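Local atomic coordinates of virulence factor (Pectobacterium carotovorum, PDB entry 2W3Y), a protein that acts as a virulence factor of a Drosophila pathogen, carries an S-linked palmitoyl chain and binds to lipid vesicles. Residues 50-54 and 55-59; 93-96 and 97-101; 178-181 and 182-186; 227-230 and 231-234; 238-241 and 242-246. All blocks are in the same frame, centred on the assembly; numbering follows the deposited sequence.

Contact 1 of 5, residues 50-54 and 55-59; sequences NEAPK and HLQKQ
The carbonyl oxygen of P53 is gripped by two backbone amides of the turn that follows it. L56 N supplies the shorter bond, 2.8 Å to P53 O and nearly straight at 167°, although the donor stands above the carbonyl plane. Q57 N adds a weak second bond, 3.3 Å from P53 O and bent to 130°. One acceptor thus serves two successive N-H groups just where the loop winds into the helix. A water extends the same pattern by one residue: it donates to K54 O and accepts from K58 N, closing through solvent a link that the peptide groups do not make directly.

Apolar contacts fill in beside this turn. CD1 of L56 lies 3.7 Å from P53 CG, the leucine branch running obliquely past the proline ring. The methyl group of A52, directed at the helix start, meets Q57 CG at 3.7 Å and L56 CB at 4.2 Å. Since CG of Q57 is anti to its carbonyl carbon (chi1 -62°), the extended side chain runs back alongside the loop, and its NE2 comes within 3.6 Å of K54 CA.

Residues 50-59 lead from strand 40-49 into helix 57-81. P53 and L56 both rest on V185 of strand 185-198, A52 touches L177 of strand 166-179, and Q59 reaches I230 and F234 of helix 230-235.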
# COMPACT_ATOMS: atom_id res chain seq x y z
N ASN A 50 4.97 6.65 -14.01
CA ASN A 50 5.47 6.70 -15.40
C ASN A 50 5.45 5.36 -16.10
O ASN A 50 5.70 4.33 -15.49
CB ASN A 50 6.88 7.32 -15.47
CG ASN A 50 6.92 8.74 -14.94
OD1 ASN A 50 6.04 9.54 -15.23
ND2 ASN A 50 7.95 9.04 -14.15
N GLU A 51 5.14 5.38 -17.40
CA GLU A 51 5.26 4.20 -18.25
C GLU A 51 6.72 3.79 -18.32
O GLU A 51 7.61 4.65 -18.33
CB GLU A 51 4.71 4.48 -19.65
CG GLU A 51 3.17 4.59 -19.74
CD GLU A 51 2.48 3.23 -19.91
OE1 GLU A 51 3.18 2.18 -19.96
OE2 GLU A 51 1.23 3.20 -20.00
N ALA A 52 6.94 2.49 -18.33
CA ALA A 52 8.27 1.90 -18.45
C ALA A 52 8.78 2.00 -19.89
O ALA A 52 7.98 1.92 -20.82
CB ALA A 52 8.23 0.45 -18.00
N PRO A 53 10.11 2.19 -20.07
CA PRO A 53 10.69 2.05 -21.40
C PRO A 53 10.61 0.61 -21.88
O PRO A 53 10.50 -0.32 -21.07
CB PRO A 53 12.16 2.45 -21.19
CG PRO A 53 12.42 2.23 -19.74
CD PRO A 53 11.12 2.55 -19.06
N LYS A 54 10.66 0.43 -23.20
CA LYS A 54 10.43 -0.87 -23.83
C LYS A 54 11.13 -2.03 -23.12
O LYS A 54 10.52 -3.07 -22.87
CB LYS A 54 10.80 -0.83 -25.33
CG LYS A 54 9.88 0.07 -26.17
CD LYS A 54 10.53 1.40 -26.65
CE LYS A 54 10.44 2.55 -25.61
NZ LYS A 54 11.72 2.74 -24.87
N HIS A 55 12.39 -1.82 -22.74
CA HIS A 55 13.20 -2.87 -22.10
C HIS A 55 12.89 -3.16 -20.61
O HIS A 55 13.50 -4.06 -20.01
CB HIS A 55 14.69 -2.58 -22.28
CG HIS A 55 15.21 -1.44 -21.45
ND1 HIS A 55 15.99 -1.63 -20.33
CD2 HIS A 55 15.07 -0.10 -21.58
CE1 HIS A 55 16.31 -0.47 -19.81
NE2 HIS A 55 15.76 0.48 -20.55
N LEU A 56 11.96 -2.41 -20.01
CA LEU A 56 11.60 -2.66 -18.60
C LEU A 56 10.14 -3.09 -18.39
O LEU A 56 9.78 -3.53 -17.30
CB LEU A 56 11.95 -1.43 -17.72
CG LEU A 56 13.44 -1.11 -17.51
CD1 LEU A 56 13.62 0.27 -16.89
CD2 LEU A 56 14.15 -2.18 -16.67
N GLN A 57 9.32 -2.97 -19.44
CA GLN A 57 7.87 -3.27 -19.37
C GLN A 57 7.50 -4.67 -18.87
O GLN A 57 6.58 -4.81 -18.06
CB GLN A 57 7.19 -2.94 -20.71
CG GLN A 57 7.29 -1.47 -21.07
CD GLN A 57 6.42 -1.05 -22.23
OE1 GLN A 57 5.25 -1.45 -22.33
NE2 GLN A 57 6.97 -0.23 -23.12
N LYS A 58 8.23 -5.68 -19.34
CA LYS A 58 8.03 -7.06 -18.87
C LYS A 58 8.30 -7.20 -17.37
O LYS A 58 7.50 -7.80 -16.65
CB LYS A 58 8.93 -8.03 -19.67
CG LYS A 58 8.95 -9.47 -19.19
CD LYS A 58 10.03 -10.27 -19.94
CE LYS A 58 9.95 -11.76 -19.65
NZ LYS A 58 10.95 -12.53 -20.45
N GLN A 59 9.44 -6.67 -16.92
CA GLN A 59 9.84 -6.65 -15.51
C GLN A 59 8.82 -5.92 -14.62
O GLN A 59 8.50 -6.37 -13.53
CB GLN A 59 11.23 -6.01 -15.41
CG GLN A 59 11.84 -5.92 -14.01
CD GLN A 59 13.32 -5.54 -14.05
OE1 GLN A 59 14.06 -5.96 -14.95
NE2 GLN A 59 13.75 -4.76 -13.08
O HOH W 1 10.33 -5.64 -21.50

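Contact 2 of 5, residues 93-96 and 97-101; sequences IWKE and VSNQL
S98 touches W94 through two donors that share one acceptor. Its hydroxyl donates to W94 O at 2.9 Å, and its amide N reaches W94 O at 3.0 Å with an N-H...O angle of 166°; the two arrive from opposite faces of the carbonyl plane. With chi1 at -55°, OG of S98 is directed away from its own carbonyl carbon and laid along the preceding turn. A buried serine oxygen is in this way given a partner within its own helix.

On the exposed flank K95 and N99 run side by side in the same direction, with K95 CG 3.7 Å from N99 ND2. Beneath them N99 N donates to K95 O at 2.9 Å. These are i to i+4 relations of the alpha helix 91-105, and V97 N to I93 O at 3.2 Å belongs to the same series. The pattern shifts at Q100, whose N donates to V97 O instead. One residue further along from K95 and N99, a water donates both to E96 O, at 2.7 Å, and to Q100 OE1, at 2.6 Å, tying the amide end of Q100 to the backbone.

The second shell sets how the helix is seated. The indole NE1 of W94 is bonded to K88 O, while its ring system packs on S75 and V78 of helix 57-81 and on L169, A171 and I193 of the sheet. V97 lies against F14 and A77, and S98 against F191 and I193.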
# COMPACT_ATOMS: atom_id res chain seq x y z
N ILE A 93 -0.02 -4.88 14.44
CA ILE A 93 -0.09 -6.27 13.91
C ILE A 93 0.40 -6.37 12.45
O ILE A 93 1.13 -7.32 12.09
CB ILE A 93 -1.50 -6.87 14.08
CG1 ILE A 93 -1.86 -6.94 15.57
CG2 ILE A 93 -1.58 -8.24 13.40
CD1 ILE A 93 -3.32 -7.24 15.85
N TRP A 94 0.00 -5.40 11.62
CA TRP A 94 0.56 -5.22 10.26
C TRP A 94 2.09 -5.03 10.28
O TRP A 94 2.81 -5.59 9.46
CB TRP A 94 -0.11 -4.02 9.56
CG TRP A 94 -1.55 -4.27 9.17
CD1 TRP A 94 -2.65 -4.17 9.99
CD2 TRP A 94 -2.05 -4.64 7.88
NE1 TRP A 94 -3.80 -4.48 9.28
CE2 TRP A 94 -3.46 -4.77 7.98
CE3 TRP A 94 -1.44 -4.89 6.64
CZ2 TRP A 94 -4.27 -5.14 6.89
CZ3 TRP A 94 -2.25 -5.26 5.56
CH2 TRP A 94 -3.65 -5.37 5.69
N LYS A 95 2.59 -4.22 11.23
CA LYS A 95 4.03 -4.03 11.35
C LYS A 95 4.78 -5.33 11.75
O LYS A 95 5.83 -5.64 11.17
CB LYS A 95 4.34 -2.87 12.32
CG LYS A 95 5.83 -2.53 12.43
CD LYS A 95 6.06 -1.32 13.33
CE LYS A 95 5.87 -1.67 14.80
NZ LYS A 95 6.04 -0.48 15.72
N GLU A 96 4.23 -6.08 12.71
CA GLU A 96 4.81 -7.38 13.13
C GLU A 96 4.98 -8.35 11.94
O GLU A 96 6.02 -9.00 11.79
CB GLU A 96 3.95 -8.01 14.23
CG GLU A 96 4.38 -9.42 14.74
CD GLU A 96 5.52 -9.40 15.76
OE1 GLU A 96 6.13 -8.32 15.99
OE2 GLU A 96 5.81 -10.48 16.35
N VAL A 97 3.96 -8.40 11.08
CA VAL A 97 3.94 -9.32 9.94
C VAL A 97 4.90 -8.86 8.83
O VAL A 97 5.63 -9.67 8.25
CB VAL A 97 2.48 -9.54 9.42
CG1 VAL A 97 2.45 -10.23 8.06
CG2 VAL A 97 1.63 -10.33 10.46
N SER A 98 4.91 -7.55 8.54
CA SER A 98 5.86 -6.97 7.59
C SER A 98 7.34 -7.12 8.02
O SER A 98 8.20 -7.33 7.17
CB SER A 98 5.53 -5.49 7.32
OG SER A 98 4.18 -5.34 6.88
N ASN A 99 7.63 -7.00 9.31
CA ASN A 99 8.99 -7.21 9.84
C ASN A 99 9.51 -8.65 9.65
O ASN A 99 10.68 -8.92 9.86
CB ASN A 99 9.06 -6.83 11.33
CG ASN A 99 9.09 -5.32 11.56
OD1 ASN A 99 9.48 -4.54 10.69
ND2 ASN A 99 8.69 -4.91 12.76
N GLN A 100 8.62 -9.55 9.25
CA GLN A 100 8.99 -10.91 8.91
C GLN A 100 9.27 -11.06 7.42
O GLN A 100 10.24 -11.73 7.03
CB GLN A 100 7.91 -11.90 9.37
CG GLN A 100 7.74 -11.96 10.88
CD GLN A 100 9.02 -12.37 11.61
OE1 GLN A 100 9.52 -11.64 12.46
NE2 GLN A 100 9.54 -13.55 11.29
N LEU A 101 8.45 -10.39 6.59
CA LEU A 101 8.61 -10.39 5.12
C LEU A 101 9.84 -9.64 4.62
O LEU A 101 10.53 -10.11 3.70
CB LEU A 101 7.35 -9.79 4.43
CG LEU A 101 6.03 -10.57 4.55
CD1 LEU A 101 4.83 -9.78 4.02
CD2 LEU A 101 6.11 -11.96 3.90
O HOH W 2 7.97 -9.75 13.47

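Contact 3 of 5, residues 178-181 and 182-186; sequences FQDT and SGNVF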
# COMPACT_ATOMS: atom_id res chain seq x y z
N PHE A 178 11.99 6.07 -12.88
CA PHE A 178 12.59 7.39 -12.80
C PHE A 178 14.01 7.32 -13.34
O PHE A 178 14.63 6.25 -13.35
CB PHE A 178 12.68 7.86 -11.33
CG PHE A 178 11.34 8.12 -10.67
CD1 PHE A 178 10.37 8.91 -11.30
CD2 PHE A 178 11.08 7.62 -9.40
CE1 PHE A 178 9.14 9.17 -10.68
CE2 PHE A 178 9.86 7.87 -8.77
CZ PHE A 178 8.88 8.65 -9.42
N GLN A 179 14.54 8.48 -13.72
CA GLN A 179 15.92 8.60 -14.18
C GLN A 179 16.93 8.69 -13.04
O GLN A 179 16.74 9.49 -12.10
CB GLN A 179 16.07 9.86 -15.03
CG GLN A 179 15.54 9.77 -16.43
CD GLN A 179 15.58 11.11 -17.12
OE1 GLN A 179 16.64 11.58 -17.54
NE2 GLN A 179 14.42 11.76 -17.24
N ASP A 180 18.00 7.90 -13.11
CA ASP A 180 19.18 8.13 -12.27
C ASP A 180 19.93 9.41 -12.70
O ASP A 180 19.49 10.11 -13.62
CB ASP A 180 20.10 6.89 -12.19
CG ASP A 180 20.81 6.54 -13.52
OD1 ASP A 180 21.04 7.42 -14.39
OD2 ASP A 180 21.17 5.35 -13.68
N THR A 181 21.03 9.73 -12.02
CA THR A 181 21.81 10.96 -12.30
C THR A 181 22.40 10.98 -13.72
O THR A 181 22.60 12.05 -14.32
CB THR A 181 22.96 11.16 -11.27
OG1 THR A 181 22.48 10.84 -9.96
CG2 THR A 181 23.45 12.61 -11.27
N SER A 182 22.66 9.79 -14.26
CA SER A 182 23.19 9.66 -15.61
C SER A 182 22.11 9.72 -16.69
O SER A 182 22.42 9.58 -17.87
CB SER A 182 23.95 8.34 -15.73
OG SER A 182 25.07 8.31 -14.86
N GLY A 183 20.85 9.93 -16.29
CA GLY A 183 19.74 10.02 -17.23
C GLY A 183 19.11 8.69 -17.63
O GLY A 183 18.23 8.64 -18.49
N ASN A 184 19.56 7.60 -17.01
CA ASN A 184 19.04 6.27 -17.31
C ASN A 184 17.91 5.86 -16.39
O ASN A 184 17.99 6.02 -15.16
CB ASN A 184 20.16 5.23 -17.22
CG ASN A 184 21.28 5.52 -18.18
OD1 ASN A 184 21.05 5.80 -19.35
ND2 ASN A 184 22.50 5.49 -17.67
N VAL A 185 16.85 5.32 -16.98
CA VAL A 185 15.67 4.90 -16.22
C VAL A 185 15.92 3.62 -15.44
O VAL A 185 16.46 2.64 -15.98
CB VAL A 185 14.43 4.72 -17.14
CG1 VAL A 185 13.21 4.22 -16.33
CG2 VAL A 185 14.08 6.03 -17.82
N PHE A 186 15.53 3.63 -14.17
CA PHE A 186 15.55 2.43 -13.36
C PHE A 186 14.12 2.06 -12.91
O PHE A 186 13.21 2.90 -12.89
CB PHE A 186 16.47 2.60 -12.14
CG PHE A 186 16.06 3.71 -11.21
CD1 PHE A 186 15.08 3.51 -10.24
CD2 PHE A 186 16.64 4.97 -11.31
CE1 PHE A 186 14.69 4.53 -9.39
CE2 PHE A 186 16.26 6.01 -10.46
CZ PHE A 186 15.28 5.78 -9.50
O HOH W 3 23.40 4.69 -15.15
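D180 and N184 lie side by side at the tip of a beta hairpin, strands 166-179 and 185-198, closed by a type I turn from D180 to G183. The turn's own bond, G183 N to D180 O, measures 3.0 Å, with the donor well above the carbonyl plane. Below it D180 N donates to N184 O at 2.8 Å in a nearly straight bond (168°), so both backbone polar atoms of D180 have partners inside the loop.

The aspartate side chain serves two further amides of the loop. CG sits between the backbone N and the carbonyl carbon (chi1 68°), which brings the carboxylate over the turn. There OD1 accepts from N184 N at 3.0 Å, met from above the carboxylate plane, and weakly from S182 N. The other oxygen, OD2, accepts a hydrogen bond from a water that in turn accepts from N184 ND2; the carboxylate and amide planes are 76° apart. With positive phi at G183, the chain turns back at a residue that has no side chain to collide with the preceding carbonyl.

Toward the strands, F178 and F186 form an antiparallel hydrogen-bonded pair: F186 N donates to F178 O at 2.9 Å, and the return bond from F178 N to F186 O is weak. Q179 and V185 are the non-hydrogen-bonded pair beside it, where V185 CA makes a C-H...O contact to F178 O. That same oxygen, F178 O, lies over one face of the F186 ring, displaced toward its rim, 3.1 Å from F186 CD2.

Contact 4 of 5, residues 227-230 and 231-234; sequences TFRI and EEYF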
# COMPACT_ATOMS: atom_id res chain seq x y z
N THR A 227 12.26 -2.27 -0.41
CA THR A 227 12.40 -2.38 -1.86
C THR A 227 12.54 -3.86 -2.20
O THR A 227 13.35 -4.56 -1.59
CB THR A 227 13.66 -1.62 -2.31
OG1 THR A 227 13.57 -0.24 -1.92
CG2 THR A 227 13.87 -1.70 -3.83
N PHE A 228 11.76 -4.35 -3.17
CA PHE A 228 11.88 -5.74 -3.58
C PHE A 228 13.15 -6.02 -4.39
O PHE A 228 13.57 -5.21 -5.20
CB PHE A 228 10.65 -6.23 -4.36
CG PHE A 228 10.69 -7.69 -4.71
CD1 PHE A 228 10.62 -8.66 -3.71
CD2 PHE A 228 10.82 -8.11 -6.04
CE1 PHE A 228 10.67 -10.01 -4.03
CE2 PHE A 228 10.86 -9.46 -6.36
CZ PHE A 228 10.79 -10.41 -5.37
N ARG A 229 13.73 -7.20 -4.16
CA ARG A 229 14.93 -7.66 -4.84
C ARG A 229 14.57 -8.17 -6.24
O ARG A 229 14.70 -9.37 -6.53
CB ARG A 229 15.60 -8.77 -4.03
CG ARG A 229 16.10 -8.33 -2.67
CD ARG A 229 17.18 -9.27 -2.18
NE ARG A 229 16.69 -10.20 -1.17
CZ ARG A 229 17.28 -11.35 -0.86
NH1 ARG A 229 18.37 -11.75 -1.49
NH2 ARG A 229 16.75 -12.11 0.09
N ILE A 230 14.13 -7.26 -7.10
CA ILE A 230 13.66 -7.63 -8.45
C ILE A 230 14.78 -8.15 -9.37
O ILE A 230 14.55 -9.03 -10.21
CB ILE A 230 12.86 -6.45 -9.11
CG1 ILE A 230 12.08 -6.91 -10.35
CG2 ILE A 230 13.77 -5.25 -9.41
CD1 ILE A 230 10.89 -7.81 -10.05
N GLU A 231 15.98 -7.60 -9.17
CA GLU A 231 17.19 -7.97 -9.92
C GLU A 231 17.59 -9.42 -9.66
O GLU A 231 17.84 -10.17 -10.61
CB GLU A 231 18.36 -7.04 -9.55
CG GLU A 231 18.14 -5.55 -9.85
CD GLU A 231 17.31 -4.81 -8.79
OE1 GLU A 231 16.91 -3.66 -9.07
OE2 GLU A 231 17.05 -5.37 -7.69
N GLU A 232 17.61 -9.80 -8.38
CA GLU A 232 17.87 -11.17 -7.96
C GLU A 232 16.76 -12.14 -8.36
O GLU A 232 17.04 -13.30 -8.64
CB GLU A 232 18.10 -11.25 -6.46
CG GLU A 232 19.45 -10.70 -6.03
CD GLU A 232 19.49 -10.28 -4.57
OE1 GLU A 232 19.58 -11.18 -3.70
OE2 GLU A 232 19.44 -9.06 -4.30
N TYR A 233 15.51 -11.67 -8.37
CA TYR A 233 14.38 -12.51 -8.78
C TYR A 233 14.51 -12.94 -10.26
O TYR A 233 14.16 -14.07 -10.61
CB TYR A 233 13.04 -11.79 -8.53
CG TYR A 233 11.82 -12.58 -8.96
CD1 TYR A 233 11.20 -13.48 -8.10
CD2 TYR A 233 11.29 -12.43 -10.25
CE1 TYR A 233 10.07 -14.22 -8.51
CE2 TYR A 233 10.19 -13.15 -10.66
CZ TYR A 233 9.58 -14.04 -9.79
OH TYR A 233 8.48 -14.74 -10.22
N PHE A 234 15.03 -12.06 -11.10
CA PHE A 234 15.19 -12.35 -12.52
C PHE A 234 16.56 -12.93 -12.89
O PHE A 234 16.77 -13.35 -14.03
CB PHE A 234 14.89 -11.11 -13.37
CG PHE A 234 13.43 -10.91 -13.66
CD1 PHE A 234 12.82 -11.58 -14.72
CD2 PHE A 234 12.67 -10.05 -12.88
CE1 PHE A 234 11.47 -11.38 -15.01
CE2 PHE A 234 11.31 -9.85 -13.15
CZ PHE A 234 10.71 -10.51 -14.21
O HOH W 4 15.74 -3.68 -5.86
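R229 forms the centre of an inverse gamma turn between the strand and the helix, and its carbonyl oxygen accepts from Y233 N at 3.1 Å. F234 N follows with a bond of 3.2 Å to I230 O.

R229 and E232 form a salt bridge. NH1 of R229 donates to E232 OE1 at 2.6 Å, the acceptor lying in the guanidinium plane; the donor arrives on the syn side of the carboxylate but tilted out of its plane, the two planes being 56° apart. E232 OE2 rests beside the aliphatic part of the arginine, 3.1 Å from R229 CD. The other terminal nitrogen, NH2, is held by A104 O, so the guanidinium is fixed from two directions.

On the apolar flank I230 and F234 run alongside each other, with I230 CD1 3.7 Å from F234 CE2. The F228 ring, set opposite its own backbone N by a chi1 of -176°, passes obliquely by Y233 and brings CE2 to 3.9 Å from Y233 CB. The phenol of Y233 is bonded outside the segments, to D244 and K240. From helix 57-81, M67 touches F228 and L66 touches Y233.

A water lies near both F228 O and E231 OE2, at the entrance to the turn. What results is a strand-to-helix junction: strand 214-228 ends, the gamma turn redirects the chain, and R229 takes the N-cap position of helix 230-235.

Contact 5 of 5, residues 238-241 and 242-246; sequences TFKK and KVDNF
V243 packs tightly on F239, one helical turn earlier. Its CG2 methyl stands over a face of the phenyl ring, 3.9 Å from the centroid and 18° off the ring normal, a CH-pi contact; the nearest ring atom, F239 CZ, is 3.8 Å away. A chi1 of 178° turns the F239 ring away from its own amide and toward this methyl. The same V243 CG2 lies 3.3 Å from F239 O, so it is wedged between ring and backbone. Further aliphatic cover comes from K242, whose CG approaches the ring obliquely. On this buried side the helix is seated in the fold by F246, which packs against F14, F105 and L101.

Beneath the side chains, V243 N donates to F239 O at 3.1 Å in an almost straight bond (172°), and D244 N to K240 O at 3.0 Å. Both belong to the i to i+4 series of the alpha helix 237-250; the bond one residue earlier, K242 N to T238 O, is weak at 3.4 Å. Near the start of the helix N236 OD1 accepts from F239 N and is also bonded to T238 OG1.

The other flank is looser. K240 and D244 form a salt bridge through NZ and OD2, but at 3.3 Å it is weak, and both residues have a further partner in the hydroxyl of Y233, which ties the pair to the preceding helix 230-235. K241 and N245 are exposed and meet mainly through the backbone, N245 N donating to K241 O at 3.0 Å.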
# COMPACT_ATOMS: atom_id res chain seq x y z
N THR A 238 17.23 -19.81 -7.77
CA THR A 238 16.93 -20.38 -6.46
C THR A 238 16.25 -19.35 -5.54
O THR A 238 15.53 -19.71 -4.62
CB THR A 238 18.18 -21.01 -5.77
OG1 THR A 238 18.91 -20.00 -5.06
CG2 THR A 238 19.10 -21.67 -6.80
N PHE A 239 16.49 -18.06 -5.81
CA PHE A 239 15.75 -17.00 -5.13
C PHE A 239 14.34 -16.84 -5.73
O PHE A 239 13.36 -16.69 -4.99
CB PHE A 239 16.51 -15.67 -5.16
CG PHE A 239 15.78 -14.52 -4.50
CD1 PHE A 239 15.64 -14.47 -3.11
CD2 PHE A 239 15.22 -13.51 -5.27
CE1 PHE A 239 14.96 -13.42 -2.50
CE2 PHE A 239 14.53 -12.45 -4.67
CZ PHE A 239 14.41 -12.40 -3.29
N LYS A 240 14.25 -16.87 -7.06
CA LYS A 240 12.95 -16.89 -7.75
C LYS A 240 12.05 -18.01 -7.21
O LYS A 240 10.83 -17.82 -7.04
CB LYS A 240 13.16 -17.03 -9.26
CG LYS A 240 11.88 -17.15 -10.08
CD LYS A 240 12.14 -16.82 -11.54
CE LYS A 240 11.07 -17.40 -12.47
NZ LYS A 240 9.69 -16.91 -12.20
N LYS A 241 12.65 -19.17 -6.91
CA LYS A 241 11.91 -20.33 -6.41
C LYS A 241 11.39 -20.18 -4.98
O LYS A 241 10.26 -20.58 -4.71
CB LYS A 241 12.73 -21.62 -6.53
CG LYS A 241 12.69 -22.22 -7.93
CD LYS A 241 13.11 -23.69 -7.92
CE LYS A 241 14.61 -23.87 -7.79
NZ LYS A 241 15.01 -25.26 -8.21
N LYS A 242 12.19 -19.63 -4.07
CA LYS A 242 11.69 -19.44 -2.71
C LYS A 242 10.57 -18.39 -2.65
O LYS A 242 9.62 -18.56 -1.90
CB LYS A 242 12.80 -19.20 -1.66
CG LYS A 242 13.52 -17.87 -1.71
CD LYS A 242 14.28 -17.61 -0.39
CE LYS A 242 13.50 -16.65 0.53
NZ LYS A 242 13.64 -16.93 1.99
N VAL A 243 10.70 -17.33 -3.45
CA VAL A 243 9.66 -16.32 -3.62
C VAL A 243 8.37 -16.99 -4.10
O VAL A 243 7.35 -16.92 -3.41
CB VAL A 243 10.10 -15.18 -4.59
CG1 VAL A 243 8.93 -14.25 -4.96
CG2 VAL A 243 11.27 -14.37 -3.99
N ASP A 244 8.43 -17.66 -5.26
CA ASP A 244 7.26 -18.29 -5.88
C ASP A 244 6.57 -19.33 -5.01
O ASP A 244 5.34 -19.35 -4.94
CB ASP A 244 7.62 -18.89 -7.25
CG ASP A 244 7.85 -17.83 -8.32
OD1 ASP A 244 7.44 -16.66 -8.11
OD2 ASP A 244 8.46 -18.17 -9.36
N ASN A 245 7.36 -20.17 -4.34
CA ASN A 245 6.83 -21.20 -3.45
C ASN A 245 6.13 -20.60 -2.23
O ASN A 245 5.05 -21.05 -1.83
CB ASN A 245 7.93 -22.17 -2.98
CG ASN A 245 8.39 -23.15 -4.08
OD1 ASN A 245 7.65 -23.47 -5.01
ND2 ASN A 245 9.63 -23.62 -3.97
N PHE A 246 6.76 -19.60 -1.63
CA PHE A 246 6.19 -18.91 -0.47
C PHE A 246 4.87 -18.24 -0.84
O PHE A 246 3.86 -18.41 -0.15
CB PHE A 246 7.20 -17.89 0.05
CG PHE A 246 6.67 -17.03 1.17
CD1 PHE A 246 6.77 -17.45 2.49
CD2 PHE A 246 6.08 -15.79 0.89
CE1 PHE A 246 6.28 -16.67 3.54
CE2 PHE A 246 5.59 -15.00 1.93
CZ PHE A 246 5.68 -15.45 3.25

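Contacts 1 and 3 lie at one end of the fold, their centres about 13 Å apart, and touch where P53 CD meets V185 CG1 at 3.8 Å. Contact 1 also meets contact 4, with Q59 NE2 3.7 Å from I230 CG2. Contact 4, where strand 214-228 passes into helix 230-235, precedes helix 237-250 of contact 5; their centres are about 11 Å apart, and R229 NH2 approaches F239 CE1 to 3.4 Å. From contact 5 the packing continues to contact 2 through L101 CD2 and F246 CZ, 3.6 Å apart. Contacts 2 and 3 are the most distant pair, about 32 Å between centres. The bound palmitic acid lies about 13 Å from the W94 side chain of contact 2.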